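Local structure of putative hydrolase (Bacteroides ovatus, 4HBS) at residues Leu365-Thr368 / Gly369-Val372; Tyr40-Leu43 / Lys44-Ala47. The protein is of unestablished function but is probably a hydrolase, its substrate unknown, folded as a five-bladed beta-propeller. All blocks are in the same frame, centred on the assembly; numbering follows the deposited sequence.

Both contacts are local and partly buried, about 13 Å apart between centres, and both reach the same antiparallel sheet of the five-bladed propeller. Contact 1 shapes the loop entering strand 371-377; contact 2 starts the short helix that follows strand 38-42. Strand 399-403 runs between these two strands, and its R401 meets a carboxylate from each contact. In contact 1 a glutamate and a serine grip backbone atoms of an irregular turn with an exposed tip, whereas in contact 2 an aspartate caps a helix and main-chain bonds do much of the work. The two adjoin directly: L365 packs against the hydroxyl end of Y45, and R367 forms a long, weak ion pair with D42.

Contact 1: Leu365-Thr368 / Gly369-Val372; sequences LSRT and GELV
E370 folds its carboxylate back over the backbone of R367 and T368, closing the loop of a beta-hairpin whose arms are strands 356-361 and 371-377 of one propeller blade. CG of E370 lies between its own backbone N and carbonyl carbon (chi1 72°), and a further bend at chi2 turns the acid inward across the turn. E370 OE1 accepts from T368 N at 2.7 Å, using its syn lone pair. The same oxygen takes the T368 hydroxyl, OG1 to E370 OE1 being 2.9 Å, but this donor comes from above the carboxylate plane, 48° out of it. E370 OE2 adds a weak bond from R367 N at 3.2 Å and a salt bridge to R401, so two backbone amides, a hydroxyl and an arginine together hold the rotation of the acid, the R367 amide only weakly. R367 itself leaves the turn on a chain bent at chi3, its guanidinium making a cation-pi contact with W22.

At the buried base the packing is apolar: V372 CG1 lies 3.8 Å from L365 CB, the two side chains crossing at about a right angle, while V372 CG2 covers the backbone of S366. Beyond this pair, L365 reaches I71 and W73 of strand 71-75.

The tip is looser. T368 and G369 are exposed, although T368 also touches W22 and F403, and the positive phi of G369 would press a beta carbon against the carbonyl oxygen of T368. Between tip and base stands S366. Its OG accepts only weakly from G369 N, at 3.1 Å, yet donates to E370 O at 2.6 Å, lying in the carbonyl plane on a lone pair with a C=O...OG angle of 137°.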
ATOM      1  N   LEU A 365     -10.893  -6.485  -1.375  1.00 45.59           N
ATOM      2  CA  LEU A 365     -11.848  -6.282  -0.274  1.00 45.06           C
ATOM      3  C   LEU A 365     -13.182  -5.745  -0.743  1.00 49.64           C
ATOM      4  O   LEU A 365     -14.130  -5.751   0.040  1.00 50.16           O
ATOM      5  CB  LEU A 365     -11.258  -5.314   0.766  1.00 43.22           C
ATOM      6  CG  LEU A 365      -9.902  -5.711   1.340  1.00 45.79           C
ATOM      7  CD1 LEU A 365      -9.418  -4.677   2.329  1.00 44.03           C
ATOM      8  CD2 LEU A 365      -9.970  -7.066   1.997  1.00 47.48           C
ATOM      9  N   SER A 366     -13.267  -5.258  -1.995  1.00 45.65           N
ATOM     10  CA  SER A 366     -14.497  -4.700  -2.545  1.00 45.80           C
ATOM     11  C   SER A 366     -15.577  -5.786  -2.635  1.00 52.06           C
ATOM     12  O   SER A 366     -15.363  -6.830  -3.277  1.00 53.41           O
ATOM     13  CB  SER A 366     -14.231  -4.089  -3.916  1.00 48.05           C
ATOM     14  OG  SER A 366     -15.349  -3.345  -4.360  1.00 56.84           O
ATOM     15  N   ARG A 367     -16.698  -5.570  -1.920  1.00 47.69           N
ATOM     16  CA  ARG A 367     -17.810  -6.510  -1.872  1.00 48.35           C
ATOM     17  C   ARG A 367     -18.771  -6.351  -3.073  1.00 56.02           C
ATOM     18  O   ARG A 367     -19.311  -7.360  -3.533  1.00 57.50           O
ATOM     19  CB  ARG A 367     -18.587  -6.367  -0.545  1.00 44.10           C
ATOM     20  CG  ARG A 367     -17.839  -6.955   0.660  1.00 45.45           C
ATOM     21  CD  ARG A 367     -18.611  -6.797   1.953  1.00 51.70           C
ATOM     22  NE  ARG A 367     -18.167  -5.638   2.759  1.00 58.56           N
ATOM     23  CZ  ARG A 367     -17.574  -5.689   3.962  1.00 66.96           C
ATOM     24  NH1 ARG A 367     -17.317  -6.859   4.542  1.00 39.52           N
ATOM     25  NH2 ARG A 367     -17.235  -4.565   4.592  1.00 61.53           N
ATOM     26  N   THR A 368     -18.998  -5.108  -3.567  1.00 52.99           N
ATOM     27  CA  THR A 368     -19.946  -4.834  -4.670  1.00 53.88           C
ATOM     28  C   THR A 368     -19.427  -3.853  -5.771  1.00 57.64           C
ATOM     29  O   THR A 368     -20.228  -3.421  -6.598  1.00 58.06           O
ATOM     30  CB  THR A 368     -21.230  -4.233  -4.076  1.00 59.23           C
ATOM     31  OG1 THR A 368     -20.974  -2.881  -3.655  1.00 56.75           O
ATOM     32  CG2 THR A 368     -21.783  -5.061  -2.915  1.00 57.76           C
ATOM     33  N   GLY A 369     -18.129  -3.544  -5.795  1.00 53.25           N
ATOM     34  CA  GLY A 369     -17.560  -2.615  -6.771  1.00 52.91           C
ATOM     35  C   GLY A 369     -17.123  -1.288  -6.184  1.00 56.24           C
ATOM     36  O   GLY A 369     -16.488  -0.495  -6.881  1.00 55.52           O
ATOM     37  N   GLU A 370     -17.457  -1.037  -4.887  1.00 52.29           N
ATOM     38  CA  GLU A 370     -17.059   0.169  -4.152  1.00 50.89           C
ATOM     39  C   GLU A 370     -15.547   0.242  -4.051  1.00 54.46           C
ATOM     40  O   GLU A 370     -14.889  -0.794  -4.133  1.00 54.69           O
ATOM     41  CB  GLU A 370     -17.700   0.182  -2.715  1.00 51.74           C
ATOM     42  CG  GLU A 370     -17.145  -0.795  -1.662  1.00 57.63           C
ATOM     43  CD  GLU A 370     -17.741  -2.191  -1.624  1.00 73.43           C
ATOM     44  OE1 GLU A 370     -18.208  -2.663  -2.685  1.00 69.03           O
ATOM     45  OE2 GLU A 370     -17.732  -2.821  -0.539  1.00 59.01           O
ATOM     46  N   LEU A 371     -14.982   1.431  -3.859  1.00 50.55           N
ATOM     47  CA  LEU A 371     -13.531   1.515  -3.671  1.00 49.87           C
ATOM     48  C   LEU A 371     -13.242   1.221  -2.237  1.00 53.75           C
ATOM     49  O   LEU A 371     -13.967   1.731  -1.400  1.00 53.90           O
ATOM     50  CB  LEU A 371     -12.974   2.896  -4.026  1.00 49.45           C
ATOM     51  CG  LEU A 371     -13.174   3.340  -5.449  1.00 55.08           C
ATOM     52  CD1 LEU A 371     -13.008   4.831  -5.565  1.00 55.50           C
ATOM     53  CD2 LEU A 371     -12.234   2.640  -6.389  1.00 56.37           C
ATOM     54  N   VAL A 372     -12.227   0.391  -1.933  1.00 49.76           N
ATOM     55  CA  VAL A 372     -11.833   0.124  -0.547  1.00 48.44           C
ATOM     56  C   VAL A 372     -10.463   0.758  -0.394  1.00 52.44           C
ATOM     57  O   VAL A 372      -9.511   0.315  -1.027  1.00 53.40           O
ATOM     58  CB  VAL A 372     -11.863  -1.362  -0.165  1.00 51.86           C
ATOM     59  CG1 VAL A 372     -11.654  -1.531   1.343  1.00 50.99           C
ATOM     60  CG2 VAL A 372     -13.172  -1.994  -0.601  1.00 52.68           C
TER

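Contact 2: Tyr40-Leu43 / Lys44-Ala47; sequences YKDL and KYNA
The carboxylate of D42 reaches the start of the helix, where OD1 accepts the backbone N of Y45 at 3.0 Å. CG is anti to the aspartate's own backbone N (chi1 -169°), which carries the acid forward over the first turn; the amide meets OD1 from above the carboxylate plane, 58° out of it. D42 OD1 also lies in plane at the edge of the Y45 ring, 3.7 Å from Y45 CD1, with carboxylate and ring planes 71° apart. D42 is thus the N-cap of helix 43-48, at the junction with strand 38-42. Main-chain bonds carry the turn onward: N46 N gives to D42 O at 3.1 Å, and A47 N to L43 O at 3.0 Å.

Further out, R401 NE holds OD2 of D42 in a salt bridge. An alanine in place of D42 would probably leave the amide of Y45 without its cap and R401 with one carboxylate partner fewer, E370 remaining. N46 OD1 accepts from F399 N, tying the helix to strand 399-403. The hydroxyl of Y45 is hydrogen-bonded to E106 and Q102, while K44 leads away to a salt bridge between NZ and E21 OE2.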
ATOM      1  N   TYR A  40     -17.699   6.116   3.484  1.00 45.34           N
ATOM      2  CA  TYR A  40     -17.928   5.464   4.765  1.00 44.39           C
ATOM      3  C   TYR A  40     -16.654   5.134   5.457  1.00 47.79           C
ATOM      4  O   TYR A  40     -15.675   4.815   4.790  1.00 48.13           O
ATOM      5  CB  TYR A  40     -18.651   4.129   4.556  1.00 45.28           C
ATOM      6  CG  TYR A  40     -20.029   4.222   3.966  1.00 46.65           C
ATOM      7  CD1 TYR A  40     -20.214   4.304   2.593  1.00 48.69           C
ATOM      8  CD2 TYR A  40     -21.159   4.116   4.768  1.00 48.13           C
ATOM      9  CE1 TYR A  40     -21.491   4.388   2.037  1.00 50.44           C
ATOM     10  CE2 TYR A  40     -22.443   4.171   4.224  1.00 50.01           C
ATOM     11  CZ  TYR A  40     -22.605   4.301   2.856  1.00 55.92           C
ATOM     12  OH  TYR A  40     -23.861   4.375   2.311  1.00 57.17           O
ATOM     13  N   LYS A  41     -16.688   5.094   6.793  1.00 42.63           N
ATOM     14  CA  LYS A  41     -15.588   4.593   7.597  1.00 41.26           C
ATOM     15  C   LYS A  41     -15.841   3.092   7.746  1.00 47.32           C
ATOM     16  O   LYS A  41     -16.917   2.738   8.222  1.00 49.05           O
ATOM     17  CB  LYS A  41     -15.567   5.252   8.994  1.00 42.51           C
ATOM     18  CG  LYS A  41     -15.251   6.715   9.037  1.00 49.60           C
ATOM     19  CD  LYS A  41     -15.466   7.266  10.464  1.00 55.84           C
ATOM     20  CE  LYS A  41     -14.735   8.573  10.718  1.00 69.96           C
ATOM     21  NZ  LYS A  41     -15.583   9.566  11.445  1.00 87.37           N
ATOM     22  N   ASP A  42     -14.918   2.209   7.346  1.00 43.14           N
ATOM     23  CA  ASP A  42     -15.136   0.765   7.550  1.00 44.09           C
ATOM     24  C   ASP A  42     -14.714   0.434   9.002  1.00 48.64           C
ATOM     25  O   ASP A  42     -13.520   0.286   9.277  1.00 47.35           O
ATOM     26  CB  ASP A  42     -14.371  -0.088   6.502  1.00 45.89           C
ATOM     27  CG  ASP A  42     -14.748  -1.559   6.492  1.00 58.60           C
ATOM     28  OD1 ASP A  42     -15.108  -2.087   7.559  1.00 59.81           O
ATOM     29  OD2 ASP A  42     -14.682  -2.180   5.410  1.00 66.45           O
ATOM     30  N   LEU A  43     -15.696   0.348   9.937  1.00 45.86           N
ATOM     31  CA  LEU A  43     -15.390   0.097  11.347  1.00 44.86           C
ATOM     32  C   LEU A  43     -15.033  -1.362  11.580  1.00 51.02           C
ATOM     33  O   LEU A  43     -14.322  -1.647  12.546  1.00 51.64           O
ATOM     34  CB  LEU A  43     -16.533   0.520  12.264  1.00 45.14           C
ATOM     35  CG  LEU A  43     -17.093   1.949  12.083  1.00 48.26           C
ATOM     36  CD1 LEU A  43     -18.121   2.241  13.140  1.00 49.27           C
ATOM     37  CD2 LEU A  43     -15.996   3.004  12.118  1.00 45.65           C
ATOM     38  N   LYS A  44     -15.496  -2.288  10.693  1.00 47.28           N
ATOM     39  CA  LYS A  44     -15.168  -3.724  10.782  1.00 46.92           C
ATOM     40  C   LYS A  44     -13.676  -3.922  10.575  1.00 50.21           C
ATOM     41  O   LYS A  44     -13.045  -4.662  11.332  1.00 51.28           O
ATOM     42  CB  LYS A  44     -15.949  -4.519   9.712  1.00 49.37           C
ATOM     43  CG  LYS A  44     -15.955  -6.026   9.872  1.00 45.53           C
ATOM     44  CD  LYS A  44     -16.712  -6.682   8.708  1.00 43.74           C
ATOM     45  CE  LYS A  44     -17.797  -7.626   9.152  1.00 59.88           C
ATOM     46  NZ  LYS A  44     -17.275  -8.973   9.527  1.00 73.08           N
ATOM     47  N   TYR A  45     -13.107  -3.259   9.533  1.00 44.06           N
ATOM     48  CA  TYR A  45     -11.681  -3.370   9.216  1.00 41.02           C
ATOM     49  C   TYR A  45     -10.873  -2.566  10.198  1.00 44.67           C
ATOM     50  O   TYR A  45      -9.879  -3.073  10.676  1.00 45.37           O
ATOM     51  CB  TYR A  45     -11.371  -3.001   7.762  1.00 40.02           C
ATOM     52  CG  TYR A  45     -11.507  -4.215   6.877  1.00 41.20           C
ATOM     53  CD1 TYR A  45     -12.751  -4.785   6.635  1.00 43.21           C
ATOM     54  CD2 TYR A  45     -10.384  -4.906   6.437  1.00 42.03           C
ATOM     55  CE1 TYR A  45     -12.879  -5.972   5.920  1.00 43.78           C
ATOM     56  CE2 TYR A  45     -10.497  -6.109   5.745  1.00 44.11           C
ATOM     57  CZ  TYR A  45     -11.746  -6.657   5.508  1.00 50.20           C
ATOM     58  OH  TYR A  45     -11.834  -7.865   4.844  1.00 47.61           O
ATOM     59  N   ASN A  46     -11.322  -1.371  10.593  1.00 40.66           N
ATOM     60  CA  ASN A  46     -10.615  -0.608  11.628  1.00 39.61           C
ATOM     61  C   ASN A  46     -10.474  -1.466  12.904  1.00 45.14           C
ATOM     62  O   ASN A  46      -9.427  -1.419  13.538  1.00 44.69           O
ATOM     63  CB  ASN A  46     -11.337   0.709  11.945  1.00 36.98           C
ATOM     64  CG  ASN A  46     -11.232   1.732  10.846  1.00 54.55           C
ATOM     65  OD1 ASN A  46     -10.672   1.474   9.781  1.00 53.33           O
ATOM     66  ND2 ASN A  46     -11.768   2.924  11.064  1.00 42.51           N
ATOM     67  N   ALA A  47     -11.500  -2.304  13.230  1.00 42.67           N
ATOM     68  CA  ALA A  47     -11.470  -3.195  14.398  1.00 42.51           C
ATOM     69  C   ALA A  47     -10.528  -4.351  14.168  1.00 46.76           C
ATOM     70  O   ALA A  47      -9.793  -4.713  15.091  1.00 47.59           O
ATOM     71  CB  ALA A  47     -12.860  -3.720  14.710  1.00 44.09           C
TER